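Local coordinates for Lin2004 protein (Listeria innocua, PDB 2HUJ) that is of unknown function but folds as a compact bundle of four helices and represents a bacterial family of uncharacterised role, at residues L30-N33 and E34-E38. Numbering follows the deposited sequence.
Sequences LLQN and EKNWE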
loop_
_atom_site.group_PDB
_atom_site.type_symbol
_atom_site.label_atom_id
_atom_site.label_comp_id
_atom_site.label_asym_id
_atom_site.label_seq_id
_atom_site.Cartn_x
_atom_site.Cartn_y
_atom_site.Cartn_z
ATOM N N LEU A 30 -3.150 -0.830 -3.033
ATOM C CA LEU A 30 -3.324 -2.283 -2.839
ATOM C C LEU A 30 -2.528 -3.099 -3.833
ATOM O O LEU A 30 -1.869 -4.079 -3.490
ATOM C CB LEU A 30 -4.771 -2.679 -2.911
ATOM C CG LEU A 30 -5.610 -2.441 -1.654
ATOM C CD1 LEU A 30 -7.062 -2.418 -2.032
ATOM C CD2 LEU A 30 -5.313 -3.576 -0.655
ATOM N N LEU A 31 -2.556 -2.679 -5.087
ATOM C CA LEU A 31 -1.775 -3.343 -6.123
ATOM C C LEU A 31 -0.266 -3.261 -5.874
ATOM O O LEU A 31 0.465 -4.262 -6.046
ATOM C CB LEU A 31 -2.125 -2.764 -7.511
ATOM C CG LEU A 31 -1.685 -3.600 -8.702
ATOM C CD1 LEU A 31 -2.526 -4.907 -8.757
ATOM C CD2 LEU A 31 -1.812 -2.834 -10.020
ATOM N N GLN A 32 0.203 -2.093 -5.445
ATOM C CA GLN A 32 1.602 -1.956 -5.066
ATOM C C GLN A 32 1.973 -2.930 -3.960
ATOM O O GLN A 32 3.048 -3.546 -3.986
ATOM C CB GLN A 32 1.930 -0.519 -4.651
ATOM C CG GLN A 32 3.388 -0.304 -4.251
ATOM C CD GLN A 32 4.374 -0.551 -5.396
ATOM O OE1 GLN A 32 4.265 0.090 -6.414
ATOM N NE2 GLN A 32 5.331 -1.497 -5.227
ATOM N N ASN A 33 1.107 -3.016 -2.968
ATOM C CA ASN A 33 1.341 -3.889 -1.814
ATOM C C ASN A 33 1.508 -5.336 -2.305
ATOM O O ASN A 33 2.421 -6.050 -1.870
ATOM C CB ASN A 33 0.192 -3.723 -0.827
ATOM C CG ASN A 33 0.452 -4.453 0.494
ATOM O OD1 ASN A 33 1.544 -4.311 1.077
ATOM N ND2 ASN A 33 -0.510 -5.225 0.951
ATOM N N GLU A 34 0.634 -5.748 -3.226
ATOM C CA GLU A 34 0.715 -7.064 -3.869
ATOM C C GLU A 34 2.012 -7.267 -4.648
ATOM O O GLU A 34 2.603 -8.324 -4.578
ATOM C CB GLU A 34 -0.477 -7.314 -4.811
ATOM C CG GLU A 34 -1.822 -7.351 -4.190
ATOM C CD GLU A 34 -1.987 -8.417 -3.120
ATOM O OE1 GLU A 34 -1.263 -9.431 -3.133
ATOM O OE2 GLU A 34 -2.885 -8.230 -2.278
ATOM N N LYS A 35 2.452 -6.239 -5.373
ATOM C CA LYS A 35 3.702 -6.283 -6.116
ATOM C C LYS A 35 4.866 -6.542 -5.168
ATOM O O LYS A 35 5.735 -7.377 -5.483
ATOM C CB LYS A 35 3.963 -4.983 -6.870
ATOM C CG LYS A 35 3.109 -4.721 -8.073
ATOM C CD LYS A 35 3.592 -3.427 -8.740
ATOM C CE LYS A 35 2.668 -2.924 -9.827
ATOM N NZ LYS A 35 3.200 -1.627 -10.391
ATOM N N ASN A 36 4.869 -5.867 -4.015
ATOM C CA ASN A 36 5.937 -6.057 -3.024
ATOM C C ASN A 36 6.009 -7.496 -2.592
ATOM O O ASN A 36 7.086 -8.107 -2.513
ATOM C CB ASN A 36 5.701 -5.192 -1.781
ATOM C CG ASN A 36 5.771 -3.675 -2.058
ATOM O OD1 ASN A 36 6.053 -3.217 -3.169
ATOM N ND2 ASN A 36 5.499 -2.906 -1.002
ATOM N N TRP A 37 4.842 -8.048 -2.279
ATOM C CA TRP A 37 4.745 -9.412 -1.747
ATOM C C TRP A 37 5.169 -10.421 -2.802
ATOM O O TRP A 37 5.912 -11.356 -2.521
ATOM C CB TRP A 37 3.298 -9.645 -1.318
ATOM C CG TRP A 37 2.977 -10.985 -0.760
ATOM C CD1 TRP A 37 2.060 -11.854 -1.239
ATOM C CD2 TRP A 37 3.540 -11.604 0.427
ATOM N NE1 TRP A 37 2.004 -12.968 -0.441
ATOM C CE2 TRP A 37 2.899 -12.850 0.582
ATOM C CE3 TRP A 37 4.516 -11.223 1.351
ATOM C CZ2 TRP A 37 3.230 -13.753 1.614
ATOM C CZ3 TRP A 37 4.832 -12.113 2.395
ATOM C CH2 TRP A 37 4.185 -13.345 2.515
ATOM N N GLU A 38 4.708 -10.242 -4.033
ATOM C CA GLU A 38 5.091 -11.180 -5.089
ATOM C C GLU A 38 6.565 -11.108 -5.453
ATOM O O GLU A 38 7.171 -12.139 -5.726
ATOM C CB GLU A 38 4.233 -10.992 -6.336
ATOM C CG GLU A 38 2.725 -11.282 -6.107
ATOM C CD GLU A 38 2.416 -12.746 -5.761
ATOM O OE1 GLU A 38 3.202 -13.658 -6.150
ATOM O OE2 GLU A 38 1.376 -12.979 -5.101
HETATM O O HOH W 1 -2.575 -5.791 -1.115
HETATM O O HOH W 2 2.535 0.436 -8.634
#
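An i to i+4 amide pair, Gln-32 with Asn-36, lies on the inward side of helix 16-45, the first helix of a four-helix bundle. Gln-32 NE2 donates to Asn-36 OD1 over 2.8 Å, and the acceptor sits in the plane of the glutamine amide, although the two amide planes are turned 46° apart. The glutamine reaches along the helix because CG stands anti to the backbone N (chi1 -180°) and the chain then bends at chi2. An amide suits each position, since it can donate and accept at once in a buried place: Asn-36 ND2 turns to Thr-101 OG1 of helix 88-104, while Gln-32 OE1 accepts a hydrogen bond from a water 2.8 Å away. That water in turn accepts from Lys-35 NZ, whose chain runs extended beyond CG along the exposed flank and carries its charge to the bridge.

Beneath these links runs the regular alpha-helical ladder, including Asn-36 N to Gln-32 O at 3.0 Å and Glu-34 N to Leu-30 O, also 3.0 Å. Leu-30 O has a second donor, a water that also donates to Glu-34 OE2 at 2.7 Å and accepts from Asn-33 ND2 at 3.0 Å. In Glu-34, CG lies beside the backbone N (chi1 -63°), 3.3 Å from Leu-30 O, and the bend at chi2 turns the carboxylate to the water. Its other oxygen, OE1, bonds Tyr-119 OH, and Asn-33 ND2 also reaches Tyr-119 O, which ties this side to helix 112-137, where the nonpolar Leu-30 packs on Leu-126.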